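Local coordinates for protein-glutamate methylesterase/protein-glutamine glutaminase (PDB 3SFT) that probably removes methyl esters from glutamates of chemotaxis receptors and deamidates certain glutamines, here represented by its C-terminal catalytic domain, at residues 151-156 and 168-173; 128-133 and 183-188; 100-105 and 112-117; 39-44 and 49-54. One frame throughout, in Å; residues are numbered along the deposited sequence.

Contact 1 (151-156 and 168-173)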
loop_
_atom_site.group_PDB
_atom_site.type_symbol
_atom_site.label_atom_id
_atom_site.label_comp_id
_atom_site.label_asym_id
_atom_site.label_seq_id
_atom_site.Cartn_x
_atom_site.Cartn_y
_atom_site.Cartn_z
ATOM N N GLY A 151 -3.454 3.827 13.800
ATOM C CA GLY A 151 -3.874 3.934 12.413
ATOM C C GLY A 151 -5.091 3.073 12.110
ATOM O O GLY A 151 -5.655 2.437 13.006
ATOM N N THR A 152 -5.459 3.015 10.834
ATOM C CA THR A 152 -6.622 2.261 10.380
ATOM C C THR A 152 -6.222 1.189 9.361
ATOM O O THR A 152 -5.389 1.428 8.487
ATOM C CB THR A 152 -7.660 3.224 9.749
ATOM O OG1 THR A 152 -8.126 4.145 10.749
ATOM C CG2 THR A 152 -8.845 2.454 9.177
ATOM N N VAL A 153 -6.855 0.025 9.450
ATOM C CA VAL A 153 -6.539 -1.082 8.553
ATOM C C VAL A 153 -7.741 -1.636 7.787
ATOM O O VAL A 153 -8.810 -1.869 8.353
ATOM C CB VAL A 153 -5.859 -2.233 9.329
ATOM C CG1 VAL A 153 -5.623 -3.431 8.420
ATOM C CG2 VAL A 153 -4.556 -1.752 9.942
ATOM N N ILE A 154 -7.546 -1.841 6.489
ATOM C CA ILE A 154 -8.576 -2.389 5.624
ATOM C C ILE A 154 -8.058 -3.672 4.979
ATOM O O ILE A 154 -6.965 -3.699 4.417
ATOM C CB ILE A 154 -8.964 -1.398 4.505
ATOM C CG1 ILE A 154 -9.566 -0.127 5.103
ATOM C CG2 ILE A 154 -9.960 -2.043 3.560
ATOM C CD1 ILE A 154 -9.739 1.003 4.091
ATOM N N ALA A 155 -8.829 -4.746 5.104
ATOM C CA ALA A 155 -8.464 -6.027 4.508
ATOM C C ALA A 155 -9.457 -6.332 3.398
ATOM O O ALA A 155 -10.651 -6.064 3.542
ATOM C CB ALA A 155 -8.494 -7.126 5.549
ATOM N N GLU A 156 -8.961 -6.860 2.285
ATOM C CA GLU A 156 -9.825 -7.193 1.164
ATOM C C GLU A 156 -10.656 -8.440 1.463
ATOM O O GLU A 156 -10.136 -9.454 1.941
ATOM C CB GLU A 156 -9.016 -7.387 -0.123
ATOM C CG GLU A 156 -9.896 -7.639 -1.365
ATOM C CD GLU A 156 -9.108 -7.761 -2.668
ATOM O OE1 GLU A 156 -7.866 -7.715 -2.638
ATOM O OE2 GLU A 156 -9.737 -7.908 -3.736
ATOM N N LYS A 168 -6.690 -12.541 4.953
ATOM C CA LYS A 168 -7.121 -13.456 6.003
ATOM C C LYS A 168 -6.179 -13.434 7.200
ATOM O O LYS A 168 -6.628 -13.439 8.346
ATOM C CB LYS A 168 -7.250 -14.889 5.475
ATOM C CG LYS A 168 -7.796 -15.848 6.515
ATOM C CD LYS A 168 -8.294 -17.157 5.919
ATOM C CE LYS A 168 -7.227 -18.232 5.913
ATOM N NZ LYS A 168 -7.830 -19.563 5.594
ATOM N N SER A 169 -4.876 -13.421 6.932
ATOM C CA SER A 169 -3.881 -13.399 7.998
ATOM C C SER A 169 -4.029 -12.131 8.842
ATOM O O SER A 169 -3.888 -12.174 10.064
ATOM C CB SER A 169 -2.474 -13.493 7.415
ATOM O OG SER A 169 -1.503 -13.362 8.434
ATOM N N VAL A 170 -4.317 -11.011 8.179
ATOM C CA VAL A 170 -4.522 -9.734 8.864
ATOM C C VAL A 170 -5.779 -9.819 9.734
ATOM O O VAL A 170 -5.762 -9.426 10.901
ATOM C CB VAL A 170 -4.680 -8.560 7.847
ATOM C CG1 VAL A 170 -5.230 -7.316 8.532
ATOM C CG2 VAL A 170 -3.348 -8.247 7.198
ATOM N N ILE A 171 -6.854 -10.358 9.165
ATOM C CA ILE A 171 -8.131 -10.500 9.871
ATOM C C ILE A 171 -8.042 -11.430 11.085
ATOM O O ILE A 171 -8.585 -11.120 12.151
ATOM C CB ILE A 171 -9.250 -11.013 8.919
ATOM C CG1 ILE A 171 -9.481 -10.007 7.790
ATOM C CG2 ILE A 171 -10.556 -11.259 9.695
ATOM C CD1 ILE A 171 -10.246 -10.581 6.616
ATOM N N GLU A 172 -7.345 -12.556 10.929
ATOM C CA GLU A 172 -7.202 -13.517 12.017
ATOM C C GLU A 172 -6.472 -12.985 13.251
ATOM O O GLU A 172 -6.644 -13.517 14.350
ATOM C CB GLU A 172 -6.559 -14.810 11.516
ATOM C CG GLU A 172 -7.499 -15.625 10.639
ATOM C CD GLU A 172 -6.889 -16.919 10.128
ATOM O OE1 GLU A 172 -5.654 -17.096 10.235
ATOM O OE2 GLU A 172 -7.656 -17.764 9.610
ATOM N N GLU A 173 -5.646 -11.956 13.075
ATOM C CA GLU A 173 -4.938 -11.360 14.201
ATOM C C GLU A 173 -5.818 -10.314 14.876
ATOM O O GLU A 173 -5.513 -9.849 15.975
ATOM C CB GLU A 173 -3.634 -10.704 13.748
ATOM C CG GLU A 173 -2.566 -11.668 13.278
ATOM C CD GLU A 173 -2.217 -12.717 14.316
ATOM O OE1 GLU A 173 -1.911 -12.351 15.472
ATOM O OE2 GLU A 173 -2.250 -13.914 13.970
#
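V153 and V170 each turn CG1 anti to the backbone N, with chi1 of 176° and 166°. Each CG1 therefore lies beside its own carbonyl carbon and meets the other. The two valines reach toward each other tip to tip, and V153 CG1 is 3.9 Å from V170 CG1. In I171 the touching arm, CG1, takes another position, anti to the carbonyl carbon and beside the backbone N. This arm carries the end of the side chain to A155. I171 CG1 stands 3.8 Å from A155 CB, and I171 CD1 follows at 4.0 Å from the same A155 CB. The methyl of A155 is thus met by two successive carbons of one chain. V170 CG1 also approaches A155 CB, more loosely, at 4.4 Å.

The small A155 side chain is consistent with the close approach here; the CA atoms of A155 and V170 are 6.9 Å apart. The axes of 152-156 and 168-172 approach to 8.2 Å, and their directions differ by 131°. No hydrogen bond joins the two segments. The contact is purely apolar. V153, A155 and V170 are buried, while I171 is partly exposed at the border.

V153 also packs on V146 and K147 of helix 140-148. I154 points to the other face of the sheet and touches helix 185-192. S169 OG is hydrogen-bonded to T140 OG1. The arrangement is that of a beta-alpha-beta unit, in which helix 166-172 packs on strand 152-156 before the chain enters the parallel strand 178-180.

Contact 2 (128-133 and 183-188)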
loop_
_atom_site.group_PDB
_atom_site.type_symbol
_atom_site.label_atom_id
_atom_site.label_comp_id
_atom_site.label_asym_id
_atom_site.label_seq_id
_atom_site.Cartn_x
_atom_site.Cartn_y
_atom_site.Cartn_z
ATOM N N ILE A 128 -3.128 4.702 6.991
ATOM C CA ILE A 128 -4.193 3.824 6.529
ATOM C C ILE A 128 -3.532 2.684 5.755
ATOM O O ILE A 128 -2.800 2.933 4.797
ATOM C CB ILE A 128 -5.184 4.559 5.593
ATOM C CG1 ILE A 128 -5.928 5.661 6.354
ATOM C CG2 ILE A 128 -6.191 3.568 5.014
ATOM C CD1 ILE A 128 -6.894 6.478 5.475
ATOM N N ALA A 129 -3.744 1.449 6.205
ATOM C CA ALA A 129 -3.174 0.274 5.542
ATOM C C ALA A 129 -4.267 -0.505 4.823
ATOM O O ALA A 129 -5.373 -0.657 5.340
ATOM C CB ALA A 129 -2.472 -0.632 6.555
ATOM N N VAL A 130 -3.952 -0.982 3.623
ATOM C CA VAL A 130 -4.891 -1.760 2.825
ATOM C C VAL A 130 -4.184 -3.036 2.384
ATOM O O VAL A 130 -3.227 -2.989 1.619
ATOM C CB VAL A 130 -5.363 -0.980 1.563
ATOM C CG1 VAL A 130 -6.422 -1.782 0.821
ATOM C CG2 VAL A 130 -5.924 0.378 1.953
ATOM N N ILE A 131 -4.645 -4.175 2.887
ATOM C CA ILE A 131 -4.032 -5.447 2.540
ATOM C C ILE A 131 -4.948 -6.205 1.598
ATOM O O ILE A 131 -6.032 -6.651 1.975
ATOM C CB ILE A 131 -3.725 -6.278 3.802
ATOM C CG1 ILE A 131 -2.881 -5.444 4.770
ATOM C CG2 ILE A 131 -3.008 -7.570 3.435
ATOM C CD1 ILE A 131 -1.593 -4.913 4.166
ATOM N N LEU A 132 -4.491 -6.337 0.361
ATOM C CA LEU A 132 -5.246 -7.003 -0.688
ATOM C C LEU A 132 -4.877 -8.464 -0.889
ATOM O O LEU A 132 -3.984 -8.999 -0.225
ATOM C CB LEU A 132 -5.043 -6.254 -2.012
ATOM C CG LEU A 132 -5.321 -4.749 -1.985
ATOM C CD1 LEU A 132 -5.119 -4.163 -3.384
ATOM C CD2 LEU A 132 -6.743 -4.499 -1.499
ATOM N N THR A 133 -5.585 -9.070 -1.840
ATOM C CA THR A 133 -5.432 -10.450 -2.281
ATOM C C THR A 133 -3.967 -10.843 -2.410
ATOM O O THR A 133 -3.131 -10.019 -2.792
ATOM C CB THR A 133 -6.106 -10.617 -3.674
ATOM O OG1 THR A 133 -5.840 -11.920 -4.203
ATOM C CG2 THR A 133 -5.587 -9.560 -4.649
ATOM N N TYR A 183 -13.988 -3.335 -4.836
ATOM C CA TYR A 183 -14.789 -2.226 -5.355
ATOM C C TYR A 183 -15.354 -1.263 -4.303
ATOM O O TYR A 183 -15.677 -0.116 -4.624
ATOM C CB TYR A 183 -15.902 -2.741 -6.284
ATOM C CG TYR A 183 -16.842 -3.765 -5.672
ATOM C CD1 TYR A 183 -17.954 -3.364 -4.925
ATOM C CD2 TYR A 183 -16.628 -5.131 -5.854
ATOM C CE1 TYR A 183 -18.829 -4.298 -4.377
ATOM C CE2 TYR A 183 -17.494 -6.072 -5.311
ATOM C CZ TYR A 183 -18.594 -5.646 -4.574
ATOM O OH TYR A 183 -19.457 -6.569 -4.031
ATOM N N LYS A 184 -15.494 -1.719 -3.059
ATOM C CA LYS A 184 -15.998 -0.845 -1.998
ATOM C C LYS A 184 -14.871 -0.125 -1.255
ATOM O O LYS A 184 -15.122 0.778 -0.458
ATOM C CB LYS A 184 -16.868 -1.617 -1.003
ATOM C CG LYS A 184 -18.317 -1.790 -1.450
ATOM C CD LYS A 184 -19.166 -2.409 -0.351
ATOM C CE LYS A 184 -20.637 -2.508 -0.749
ATOM N NZ LYS A 184 -21.277 -1.169 -0.917
ATOM N N ILE A 185 -13.636 -0.541 -1.515
ATOM C CA ILE A 185 -12.463 0.054 -0.878
ATOM C C ILE A 185 -12.244 1.532 -1.247
ATOM O O ILE A 185 -11.969 2.343 -0.369
ATOM C CB ILE A 185 -11.186 -0.802 -1.138
ATOM C CG1 ILE A 185 -11.347 -2.176 -0.473
ATOM C CG2 ILE A 185 -9.933 -0.098 -0.614
ATOM C CD1 ILE A 185 -10.083 -3.033 -0.467
ATOM N N PRO A 186 -12.368 1.901 -2.540
ATOM C CA PRO A 186 -12.177 3.302 -2.948
ATOM C C PRO A 186 -13.138 4.228 -2.211
ATOM O O PRO A 186 -12.768 5.324 -1.790
ATOM C CB PRO A 186 -12.543 3.275 -4.433
ATOM C CG PRO A 186 -12.187 1.924 -4.848
ATOM C CD PRO A 186 -12.655 1.062 -3.717
ATOM N N GLU A 187 -14.377 3.769 -2.068
ATOM C CA GLU A 187 -15.428 4.536 -1.401
ATOM C C GLU A 187 -15.093 4.744 0.064
ATOM O O GLU A 187 -15.279 5.835 0.597
ATOM C CB GLU A 187 -16.781 3.827 -1.556
ATOM C CG GLU A 187 -17.106 3.484 -3.020
ATOM C CD GLU A 187 -18.334 2.599 -3.202
ATOM O OE1 GLU A 187 -18.816 2.511 -4.350
ATOM O OE2 GLU A 187 -18.804 1.980 -2.221
ATOM N N LYS A 188 -14.571 3.700 0.703
ATOM C CA LYS A 188 -14.198 3.783 2.107
ATOM C C LYS A 188 -13.018 4.740 2.276
ATOM O O LYS A 188 -13.000 5.544 3.208
ATOM C CB LYS A 188 -13.860 2.394 2.654
ATOM C CG LYS A 188 -13.445 2.368 4.119
ATOM C CD LYS A 188 -14.475 3.023 5.034
ATOM C CE LYS A 188 -15.790 2.265 5.057
ATOM N NZ LYS A 188 -16.739 2.870 6.033
#
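I185 reaches V130 and L132 with two of its methyl groups, and all the contact between the segments is apolar. I185 CD1 carries most of it. It lies 3.8 Å from L132 CD2 and 4.1 Å from V130 CG1. I185 CG2 adds a second touch, also 4.1 Å from V130 CG1. V130 CG1 thus touches both methyls of I185. The side chains of V130 and I185 lie alongside each other, pointing opposite ways, whereas L132 slants across the isoleucine. The CG of L132 sits beside its own backbone N (chi1 -53°) and the chain then extends. This swings CD2 in, although the CB of L132 does not itself point at the helix. The three residues are buried. The CA atoms of V130 and I185 stay 8.6 Å apart, and the side chains make the contact.

No hydrogen bond bridges the two segments; polar groups bond within 183-188 or to other parts of the chain. K188 N bonds to K184 O at 3.2 Å. T133 OG1 is hydrogen-bonded to T16 O and to the backbone N of V162 and V163.

Strand 127-131 lies between strands 9-14 and 152-156 in the parallel sheet. V130 and L132 also touch I12 of strand 9-14. I185 continues onto I154 and L180, so the start of helix 185-192 spreads over strands 127-131, 152-156 and 178-180.

Contact 3 (100-105 and 112-117)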
loop_
_atom_site.group_PDB
_atom_site.type_symbol
_atom_site.label_atom_id
_atom_site.label_comp_id
_atom_site.label_asym_id
_atom_site.label_seq_id
_atom_site.Cartn_x
_atom_site.Cartn_y
_atom_site.Cartn_z
ATOM N N ASP A 100 15.906 0.729 0.285
ATOM C CA ASP A 100 16.677 -0.038 1.245
ATOM C C ASP A 100 16.965 -1.434 0.696
ATOM O O ASP A 100 16.092 -2.066 0.098
ATOM C CB ASP A 100 15.882 -0.109 2.553
ATOM C CG ASP A 100 16.608 -0.849 3.645
ATOM O OD1 ASP A 100 17.377 -0.213 4.396
ATOM O OD2 ASP A 100 16.387 -2.068 3.759
ATOM N N LYS A 101 18.190 -1.915 0.888
ATOM C CA LYS A 101 18.544 -3.239 0.388
ATOM C C LYS A 101 18.843 -4.263 1.473
ATOM O O LYS A 101 19.718 -5.115 1.306
ATOM C CB LYS A 101 19.701 -3.161 -0.613
ATOM C CG LYS A 101 19.340 -3.775 -1.962
ATOM C CD LYS A 101 20.531 -3.850 -2.904
ATOM C CE LYS A 101 20.085 -3.945 -4.359
ATOM N NZ LYS A 101 19.006 -4.948 -4.546
ATOM N N SER A 102 18.103 -4.193 2.577
ATOM C CA SER A 102 18.290 -5.152 3.658
ATOM C C SER A 102 17.684 -6.494 3.238
ATOM O O SER A 102 17.055 -6.592 2.184
ATOM C CB SER A 102 17.666 -4.648 4.966
ATOM O OG SER A 102 16.265 -4.483 4.854
ATOM N N ASP A 103 17.871 -7.514 4.069
ATOM C CA ASP A 103 17.379 -8.864 3.790
ATOM C C ASP A 103 15.908 -8.968 3.407
ATOM O O ASP A 103 15.094 -8.136 3.792
ATOM C CB ASP A 103 17.644 -9.781 4.988
ATOM C CG ASP A 103 19.117 -10.085 5.188
ATOM O OD1 ASP A 103 19.936 -9.741 4.307
ATOM O OD2 ASP A 103 19.456 -10.683 6.231
ATOM N N LYS A 104 15.587 -10.018 2.659
ATOM C CA LYS A 104 14.225 -10.272 2.232
ATOM C C LYS A 104 13.371 -10.613 3.458
ATOM O O LYS A 104 13.842 -11.278 4.384
ATOM C CB LYS A 104 14.200 -11.421 1.214
ATOM C CG LYS A 104 14.833 -11.071 -0.131
ATOM C CD LYS A 104 14.803 -12.249 -1.095
ATOM C CE LYS A 104 15.451 -11.863 -2.412
ATOM N NZ LYS A 104 15.543 -13.009 -3.355
ATOM N N ILE A 105 12.154 -10.081 3.505
ATOM C CA ILE A 105 11.231 -10.343 4.590
ATOM C C ILE A 105 10.270 -11.304 3.904
ATOM O O ILE A 105 9.336 -10.860 3.229
ATOM C CB ILE A 105 10.545 -9.034 5.025
ATOM C CG1 ILE A 105 11.585 -8.065 5.590
ATOM C CG2 ILE A 105 9.444 -9.310 6.031
ATOM C CD1 ILE A 105 11.048 -6.649 5.851
ATOM N N VAL A 112 5.652 -5.386 1.920
ATOM C CA VAL A 112 4.824 -4.288 2.412
ATOM C C VAL A 112 5.040 -4.037 3.915
ATOM O O VAL A 112 4.847 -2.920 4.383
ATOM C CB VAL A 112 3.316 -4.472 2.064
ATOM C CG1 VAL A 112 2.643 -5.442 3.018
ATOM C CG2 VAL A 112 2.607 -3.114 2.070
ATOM N N ASP A 113 5.493 -5.054 4.655
ATOM C CA ASP A 113 5.765 -4.898 6.094
ATOM C C ASP A 113 6.799 -3.793 6.349
ATOM O O ASP A 113 6.659 -3.006 7.284
ATOM C CB ASP A 113 6.273 -6.208 6.717
ATOM C CG ASP A 113 5.150 -7.178 7.063
ATOM O OD1 ASP A 113 3.968 -6.767 7.083
ATOM O OD2 ASP A 113 5.458 -8.358 7.326
ATOM N N PHE A 114 7.831 -3.741 5.510
ATOM C CA PHE A 114 8.875 -2.725 5.648
ATOM C C PHE A 114 8.317 -1.317 5.424
ATOM O O PHE A 114 8.587 -0.402 6.212
ATOM C CB PHE A 114 10.021 -2.995 4.665
ATOM C CG PHE A 114 11.220 -2.100 4.866
ATOM C CD1 PHE A 114 12.323 -2.548 5.588
ATOM C CD2 PHE A 114 11.249 -0.813 4.332
ATOM C CE1 PHE A 114 13.436 -1.728 5.776
ATOM C CE2 PHE A 114 12.355 0.012 4.513
ATOM C CZ PHE A 114 13.450 -0.445 5.237
ATOM N N THR A 115 7.552 -1.138 4.348
ATOM C CA THR A 115 6.965 0.168 4.036
ATOM C C THR A 115 5.990 0.638 5.123
ATOM O O THR A 115 5.987 1.816 5.500
ATOM C CB THR A 115 6.259 0.152 2.662
ATOM O OG1 THR A 115 7.216 -0.167 1.644
ATOM C CG2 THR A 115 5.645 1.512 2.344
ATOM N N LEU A 116 5.167 -0.283 5.619
ATOM C CA LEU A 116 4.196 0.032 6.662
ATOM C C LEU A 116 4.877 0.384 7.976
ATOM O O LEU A 116 4.412 1.255 8.705
ATOM C CB LEU A 116 3.224 -1.130 6.853
ATOM C CG LEU A 116 2.149 -1.251 5.769
ATOM C CD1 LEU A 116 1.522 -2.632 5.771
ATOM C CD2 LEU A 116 1.098 -0.196 6.004
ATOM N N ASP A 117 5.979 -0.299 8.274
ATOM C CA ASP A 117 6.739 -0.035 9.490
ATOM C C ASP A 117 7.183 1.427 9.464
ATOM O O ASP A 117 6.981 2.168 10.428
ATOM C CB ASP A 117 7.965 -0.956 9.556
ATOM C CG ASP A 117 8.882 -0.641 10.734
ATOM O OD1 ASP A 117 8.373 -0.359 11.841
ATOM O OD2 ASP A 117 10.121 -0.686 10.553
#
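D100 and F114 form the close part of this contact. The side chains cross at about a right angle, with carboxylate and ring planes 26° apart. D100 CB and D100 CG are both 3.6 Å from F114 CZ. D100 OD2 is 3.6 Å from F114 CE1. The carboxylate approaches the ring obliquely. F114 CG lies anti to the backbone N, which carries the ring out to the turn.

S102 gives this carboxylate two bonds. S102 OG donates to D100 OD2 at 2.7 Å, nearly along the C-O bond of the acid. S102 N donates to D100 OD2 at 3.0 Å, from 56° out of the carboxylate plane. The backbone bond makes an Asx turn. With D100 replaced by an alanine, S102 N and OG would probably be left without their shared acceptor, and F114 without the carboxylate packed on its ring.

The I105 side is looser, with longer approaches; K101, D103 and K104 are exposed. I105 CD1 sits at the ring edge, near its plane, 4.0 Å from F114 CB. I105 CG2 only brushes D113 OD2, at 4.3 Å; D113 OD1 is hydrogen-bonded to the backbone N of G139 and G142.

H85 lies nearly parallel to the F114 ring, and K118 makes a cation-pi contact with F114. At the start of helix 112-123, V112 N and D113 N bond to the carboxylate of D138, a predicted active-site residue.

Contact 4 (39-44 and 49-54)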
loop_
_atom_site.group_PDB
_atom_site.type_symbol
_atom_site.label_atom_id
_atom_site.label_comp_id
_atom_site.label_asym_id
_atom_site.label_seq_id
_atom_site.Cartn_x
_atom_site.Cartn_y
_atom_site.Cartn_z
ATOM N N VAL A 39 1.918 1.735 -3.193
ATOM C CA VAL A 39 1.544 0.359 -3.473
ATOM C C VAL A 39 2.759 -0.555 -3.533
ATOM O O VAL A 39 3.692 -0.302 -4.288
ATOM C CB VAL A 39 0.778 0.243 -4.820
ATOM C CG1 VAL A 39 0.470 -1.218 -5.134
ATOM C CG2 VAL A 39 -0.509 1.056 -4.771
ATOM N N VAL A 40 2.750 -1.600 -2.709
ATOM C CA VAL A 40 3.816 -2.590 -2.692
ATOM C C VAL A 40 3.200 -3.889 -3.211
ATOM O O VAL A 40 2.480 -4.586 -2.495
ATOM C CB VAL A 40 4.388 -2.823 -1.271
ATOM C CG1 VAL A 40 5.485 -3.867 -1.319
ATOM C CG2 VAL A 40 4.937 -1.519 -0.687
ATOM N N GLN A 41 3.458 -4.177 -4.478
ATOM C CA GLN A 41 2.953 -5.369 -5.143
ATOM C C GLN A 41 4.102 -6.349 -5.349
ATOM O O GLN A 41 5.120 -5.991 -5.944
ATOM C CB GLN A 41 2.346 -4.966 -6.501
ATOM C CG GLN A 41 2.105 -6.102 -7.507
ATOM C CD GLN A 41 0.981 -7.037 -7.112
ATOM O OE1 GLN A 41 -0.089 -6.602 -6.707
ATOM N NE2 GLN A 41 1.210 -8.332 -7.267
ATOM N N HIS A 42 3.942 -7.573 -4.843
ATOM C CA HIS A 42 4.957 -8.623 -4.997
ATOM C C HIS A 42 5.043 -8.972 -6.476
ATOM O O HIS A 42 4.031 -9.264 -7.113
ATOM C CB HIS A 42 4.577 -9.896 -4.233
ATOM C CG HIS A 42 4.460 -9.715 -2.753
ATOM N ND1 HIS A 42 4.162 -10.758 -1.902
ATOM C CD2 HIS A 42 4.589 -8.618 -1.974
ATOM C CE1 HIS A 42 4.112 -10.310 -0.663
ATOM N NE2 HIS A 42 4.367 -9.016 -0.676
ATOM N N MET A 43 6.251 -8.946 -7.018
ATOM C CA MET A 43 6.439 -9.248 -8.427
ATOM C C MET A 43 7.925 -9.369 -8.724
ATOM O O MET A 43 8.745 -8.694 -8.095
ATOM C CB MET A 43 5.823 -8.130 -9.276
ATOM C CG MET A 43 5.055 -8.629 -10.491
ATOM S SD MET A 43 3.583 -7.651 -10.837
ATOM C CE MET A 43 4.285 -5.968 -10.796
ATOM N N PRO A 44 8.302 -10.263 -9.659
ATOM C CA PRO A 44 9.712 -10.444 -10.016
ATOM C C PRO A 44 10.302 -9.106 -10.457
ATOM O O PRO A 44 9.573 -8.216 -10.910
ATOM C CB PRO A 44 9.638 -11.423 -11.186
ATOM C CG PRO A 44 8.444 -12.249 -10.848
ATOM C CD PRO A 44 7.452 -11.200 -10.415
ATOM N N LYS A 49 7.091 -1.814 -13.096
ATOM C CA LYS A 49 6.908 -0.676 -13.994
ATOM C C LYS A 49 5.693 -0.867 -14.913
ATOM O O LYS A 49 5.035 0.108 -15.294
ATOM C CB LYS A 49 8.170 -0.471 -14.836
ATOM C CG LYS A 49 8.065 0.625 -15.886
ATOM C CD LYS A 49 8.703 1.928 -15.429
ATOM C CE LYS A 49 8.474 3.032 -16.452
ATOM N NZ LYS A 49 8.567 2.518 -17.855
ATOM N N SER A 50 5.398 -2.120 -15.265
ATOM C CA SER A 50 4.257 -2.422 -16.134
ATOM C C SER A 50 2.971 -2.075 -15.396
ATOM O O SER A 50 2.043 -1.507 -15.972
ATOM C CB SER A 50 4.248 -3.901 -16.547
ATOM O OG SER A 50 3.969 -4.757 -15.449
ATOM N N LEU A 51 2.950 -2.400 -14.107
ATOM C CA LEU A 51 1.811 -2.124 -13.247
ATOM C C LEU A 51 1.529 -0.622 -13.186
ATOM O O LEU A 51 0.376 -0.203 -13.282
ATOM C CB LEU A 51 2.066 -2.669 -11.843
ATOM C CG LEU A 51 0.931 -2.465 -10.841
ATOM C CD1 LEU A 51 -0.368 -3.046 -11.386
ATOM C CD2 LEU A 51 1.306 -3.105 -9.517
ATOM N N ALA A 52 2.586 0.178 -13.050
ATOM C CA ALA A 52 2.448 1.634 -12.991
ATOM C C ALA A 52 1.757 2.153 -14.246
ATOM O O ALA A 52 0.789 2.907 -14.159
ATOM C CB ALA A 52 3.816 2.299 -12.821
ATOM N N MET A 53 2.229 1.709 -15.406
ATOM C CA MET A 53 1.653 2.125 -16.687
ATOM C C MET A 53 0.201 1.688 -16.835
ATOM O O MET A 53 -0.645 2.461 -17.287
ATOM C CB MET A 53 2.475 1.573 -17.852
ATOM C CG MET A 53 3.829 2.240 -18.036
ATOM S SD MET A 53 4.695 1.599 -19.490
ATOM C CE MET A 53 5.609 0.254 -18.764
ATOM N N ARG A 54 -0.072 0.444 -16.453
ATOM C CA ARG A 54 -1.413 -0.132 -16.512
ATOM C C ARG A 54 -2.420 0.732 -15.750
ATOM O O ARG A 54 -3.471 1.092 -16.288
ATOM C CB ARG A 54 -1.384 -1.539 -15.912
ATOM C CG ARG A 54 -2.739 -2.208 -15.688
ATOM C CD ARG A 54 -2.610 -3.223 -14.558
ATOM N NE ARG A 54 -3.793 -4.058 -14.374
ATOM C CZ ARG A 54 -3.808 -5.371 -14.577
ATOM N NH1 ARG A 54 -2.708 -5.995 -14.985
ATOM N NH2 ARG A 54 -4.895 -6.076 -14.294
#
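Q41 and L51 are the closest pair along the backbone, with their CA atoms 8.8 Å apart. Q41 ends strand 37-41, and L51 lies in helix 48-58, which follows after a short loop. This is a beta-loop-alpha connection of the parallel, doubly wound sheet, and the loop carries the predicted active-site residue H42 just past the strand end.

L51 is the main apolar group. Its CG stands anti to the backbone N, and its CD2 lies 3.7 Å from both Q41 CB and Q41 CG. The two side chains cross at about a right angle. M43 reaches L51 from the loop side with its terminal methyl, M43 CE being 4.1 Å from L51 CB. P19 of helix 18-22 also touches both Q41 and L51.

The glutamine puts only its carbons against L51. Its chain bends at chi2 (70°), which turns the amide back to the backbone. Q41 OE1 is hydrogen-bonded to S14 OG. Q41 NE2 bonds to H42 O and to S15 O, the backbone oxygen of another predicted active-site residue. A leucine in place of Q41 would probably leave the oxygens of H42 and S15 without their donor and S14 OG without this partner, and the loop around H42 freer to move.

At the strand end, the bond from Q41 NE2 to H42 O measures 3.0 Å, with an N-H...O angle of 147° and the donor tilted 26° from the carbonyl plane.

How the contacts relate
Contacts 1, 2 and 4 lie on one parallel sheet. Contacts 1 and 2 use neighbouring strands, joined by I154 N to A129 O at 2.7 Å and by E156 OE1 to T133 N at 2.8 Å. Contact 3 reaches the sheet through its helix. L116 CD2 is 3.6 Å from A129 CB of contact 2, and T115 OG1 is 3.5 Å from V40 CG2 of contact 4. The predicted site is S15, H42 and D138. H42 of contact 4 bonds to D138, which the helix start of contact 3 also holds. Side chain to side chain, D113 of contact 3 is about 3 Å and V170 of contact 1 about 8 Å from D138. L132 of contact 2 is about 8 Å from S15.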